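Local coordinates for Lin0431 protein (Listeria innocua, PDB 3LD7) that is of unknown function but forms a compact, mostly beta-stranded domain of the NusG domain II family, at residues A[41-52]-A[81-89]. Numbering follows the deposited sequence.
Sequences QYNLMEVDGERI and PHKVFVEIK
Gln41 sets its CB over one face of the His82 imidazole, 3.6 Å from the ring centroid and 13° off the ring normal, a CH-pi contact. From there the extended glutamine chain runs on past the ring border, with Gln41 NE2 3.7 Å from His82 CD2 and the amide plane turned 29° from the ring. His82 CG stands anti to its own carbonyl carbon (chi1 -65°), which carries the imidazole up to 41-52; there Tyr42 O lies in the ring plane at the edge, 3.3 Å from His82 ND1. Beside the histidine, the Asn43 side chain packs against the CG2 branch of Val84. Farther along, the contact becomes wholly apolar. Met45, a selenomethionine, has a doubly kinked chain, and Met45 CE meets Val86 CG2 tip to tip at 3.7 Å. Beyond the type II' turn from Asp48 to Arg51, Ile52 CG2 touches Val86 CG1 at 4.2 Å and Ile88 CD1 at 4.1 Å, the two isoleucines passing alongside one another and pointing opposite ways. Side chains thus join two antiparallel sheets face to face at the centre of the domain: Phe33 and Ile54 flank Met45 within the three-stranded sheet, while Ala10 and Ile12 of strand 8-14 also pack on Ile52.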
# COMPACT_ATOMS: atom_id res chain seq x y z
N GLN A 41 2.25 -16.33 1.60
CA GLN A 41 1.55 -15.06 1.63
C GLN A 41 2.28 -13.99 0.82
O GLN A 41 3.51 -13.83 0.94
CB GLN A 41 1.39 -14.57 3.07
CG GLN A 41 0.72 -15.58 3.99
CD GLN A 41 1.11 -15.37 5.44
OE1 GLN A 41 1.27 -16.31 6.19
NE2 GLN A 41 1.25 -14.10 5.83
N TYR A 42 1.54 -13.28 -0.01
CA TYR A 42 2.12 -12.13 -0.69
C TYR A 42 1.10 -11.02 -0.88
O TYR A 42 -0.11 -11.26 -0.84
CB TYR A 42 2.71 -12.52 -2.06
CG TYR A 42 1.65 -12.73 -3.12
CD1 TYR A 42 1.00 -13.95 -3.23
CD2 TYR A 42 1.30 -11.72 -4.01
CE1 TYR A 42 0.01 -14.16 -4.17
CE2 TYR A 42 0.32 -11.92 -4.97
CZ TYR A 42 -0.32 -13.15 -5.04
OH TYR A 42 -1.30 -13.38 -5.99
N ASN A 43 1.60 -9.81 -1.10
CA ASN A 43 0.79 -8.68 -1.55
C ASN A 43 1.56 -7.96 -2.60
O ASN A 43 2.70 -7.50 -2.35
CB ASN A 43 0.45 -7.69 -0.41
CG ASN A 43 -0.42 -8.31 0.69
OD1 ASN A 43 -1.66 -8.15 0.74
ND2 ASN A 43 0.22 -8.99 1.56
N LEU A 44 0.96 -7.84 -3.78
CA LEU A 44 1.55 -7.10 -4.88
C LEU A 44 1.07 -5.66 -4.79
O LEU A 44 -0.12 -5.38 -4.99
CB LEU A 44 1.15 -7.72 -6.20
CG LEU A 44 1.73 -7.09 -7.47
CD1 LEU A 44 3.26 -7.01 -7.42
CD2 LEU A 44 1.26 -7.89 -8.65
N MSE A 45 1.99 -4.77 -4.42
CA MSE A 45 1.69 -3.35 -4.27
C MSE A 45 1.93 -2.64 -5.58
O MSE A 45 2.85 -2.98 -6.32
CB MSE A 45 2.64 -2.75 -3.21
CG MSE A 45 2.66 -3.54 -1.90
SE MSE A 45 0.92 -3.81 -1.08
CE MSE A 45 0.32 -1.92 -1.07
N GLU A 46 1.12 -1.62 -5.84
CA GLU A 46 1.23 -0.87 -7.07
C GLU A 46 1.08 0.60 -6.78
O GLU A 46 0.12 1.03 -6.14
CB GLU A 46 0.15 -1.31 -8.08
CG GLU A 46 0.26 -0.60 -9.42
CD GLU A 46 -0.83 -1.02 -10.40
OE1 GLU A 46 -1.73 -1.79 -10.01
OE2 GLU A 46 -0.78 -0.59 -11.57
N VAL A 47 2.05 1.39 -7.26
CA VAL A 47 1.94 2.83 -7.23
C VAL A 47 1.84 3.27 -8.67
O VAL A 47 2.68 2.93 -9.49
CB VAL A 47 3.17 3.46 -6.55
CG1 VAL A 47 3.08 4.97 -6.60
CG2 VAL A 47 3.25 2.97 -5.10
N ASP A 48 0.78 3.99 -9.00
CA ASP A 48 0.59 4.49 -10.35
C ASP A 48 0.29 5.96 -10.24
O ASP A 48 -0.73 6.36 -9.67
CB ASP A 48 -0.56 3.74 -11.03
CG ASP A 48 -0.68 4.09 -12.50
OD1 ASP A 48 0.10 3.55 -13.31
OD2 ASP A 48 -1.56 4.90 -12.84
N GLY A 49 1.18 6.80 -10.77
CA GLY A 49 1.03 8.22 -10.56
C GLY A 49 1.03 8.48 -9.07
O GLY A 49 1.93 8.01 -8.35
N GLU A 50 0.02 9.23 -8.61
CA GLU A 50 -0.02 9.64 -7.20
C GLU A 50 -0.91 8.75 -6.35
O GLU A 50 -1.34 9.15 -5.28
CB GLU A 50 -0.43 11.11 -7.07
CG GLU A 50 0.44 11.97 -7.97
CD GLU A 50 0.38 13.46 -7.68
OE1 GLU A 50 -0.54 13.91 -6.93
OE2 GLU A 50 1.25 14.18 -8.23
N ARG A 51 -1.23 7.56 -6.86
CA ARG A 51 -2.15 6.64 -6.15
C ARG A 51 -1.46 5.33 -5.82
O ARG A 51 -0.50 4.90 -6.52
CB ARG A 51 -3.37 6.31 -7.02
CG ARG A 51 -4.15 7.45 -7.60
CD ARG A 51 -5.30 6.89 -8.47
NE ARG A 51 -4.79 6.14 -9.62
CZ ARG A 51 -5.53 5.38 -10.42
NH1 ARG A 51 -6.83 5.25 -10.19
NH2 ARG A 51 -4.98 4.74 -11.45
N ILE A 52 -1.94 4.66 -4.79
CA ILE A 52 -1.39 3.37 -4.41
C ILE A 52 -2.52 2.37 -4.14
O ILE A 52 -3.60 2.76 -3.69
CB ILE A 52 -0.47 3.51 -3.18
CG1 ILE A 52 0.25 2.19 -2.87
CG2 ILE A 52 -1.23 4.08 -1.97
CD1 ILE A 52 1.33 2.34 -1.79
N PRO A 81 -4.77 -10.35 7.53
CA PRO A 81 -4.13 -11.67 7.60
C PRO A 81 -2.64 -11.64 7.28
O PRO A 81 -1.88 -12.46 7.83
CB PRO A 81 -4.89 -12.50 6.55
CG PRO A 81 -6.26 -11.83 6.52
CD PRO A 81 -5.96 -10.35 6.66
N HIS A 82 -2.22 -10.73 6.41
CA HIS A 82 -0.80 -10.63 6.08
C HIS A 82 -0.09 -9.54 6.86
O HIS A 82 1.11 -9.29 6.65
CB HIS A 82 -0.64 -10.37 4.58
CG HIS A 82 -1.12 -11.50 3.72
ND1 HIS A 82 -1.06 -11.48 2.34
CD2 HIS A 82 -1.69 -12.69 4.05
CE1 HIS A 82 -1.55 -12.61 1.86
NE2 HIS A 82 -1.96 -13.35 2.87
N LYS A 83 -0.83 -8.86 7.73
CA LYS A 83 -0.26 -7.81 8.60
C LYS A 83 0.31 -6.63 7.81
O LYS A 83 1.27 -5.96 8.25
CB LYS A 83 0.78 -8.38 9.58
CG LYS A 83 0.23 -9.59 10.37
CD LYS A 83 1.22 -10.04 11.43
CE LYS A 83 0.70 -11.28 12.15
NZ LYS A 83 1.60 -11.74 13.23
N VAL A 84 -0.29 -6.37 6.67
CA VAL A 84 0.18 -5.29 5.81
C VAL A 84 -0.70 -4.08 6.00
O VAL A 84 -1.93 -4.20 6.04
CB VAL A 84 0.22 -5.73 4.32
CG1 VAL A 84 0.43 -4.51 3.40
CG2 VAL A 84 1.35 -6.76 4.11
N PHE A 85 -0.07 -2.92 6.16
CA PHE A 85 -0.82 -1.70 6.36
C PHE A 85 -0.22 -0.60 5.49
O PHE A 85 1.01 -0.46 5.42
CB PHE A 85 -0.72 -1.31 7.84
CG PHE A 85 -1.53 -0.11 8.23
CD1 PHE A 85 -2.91 -0.09 8.10
CD2 PHE A 85 -0.90 0.99 8.80
CE1 PHE A 85 -3.66 1.02 8.53
CE2 PHE A 85 -1.63 2.09 9.22
CZ PHE A 85 -3.00 2.12 9.07
N VAL A 86 -1.09 0.19 4.87
CA VAL A 86 -0.67 1.37 4.15
C VAL A 86 -1.37 2.57 4.78
O VAL A 86 -2.58 2.55 4.97
CB VAL A 86 -1.09 1.31 2.67
CG1 VAL A 86 -0.68 2.61 1.95
CG2 VAL A 86 -0.50 0.08 1.98
N GLU A 87 -0.60 3.60 5.13
CA GLU A 87 -1.16 4.83 5.65
C GLU A 87 -0.65 5.97 4.79
O GLU A 87 0.55 6.07 4.55
CB GLU A 87 -0.68 5.04 7.09
CG GLU A 87 -1.11 6.33 7.66
CD GLU A 87 -0.76 6.47 9.13
OE1 GLU A 87 0.05 5.66 9.66
OE2 GLU A 87 -1.29 7.40 9.75
N ILE A 88 -1.55 6.83 4.34
CA ILE A 88 -1.15 8.04 3.62
C ILE A 88 -1.19 9.22 4.57
O ILE A 88 -2.22 9.49 5.21
CB ILE A 88 -2.01 8.29 2.39
CG1 ILE A 88 -1.91 7.08 1.45
CG2 ILE A 88 -1.60 9.61 1.68
CD1 ILE A 88 -2.62 7.29 0.13
N LYS A 89 -0.05 9.91 4.67
CA LYS A 89 0.11 11.02 5.61
C LYS A 89 0.46 12.31 4.86
O LYS A 89 1.22 12.29 3.90
CB LYS A 89 1.24 10.73 6.61
CG LYS A 89 1.03 9.51 7.50
CD LYS A 89 2.14 9.42 8.55
CE LYS A 89 1.87 8.32 9.56
NZ LYS A 89 2.83 8.32 10.70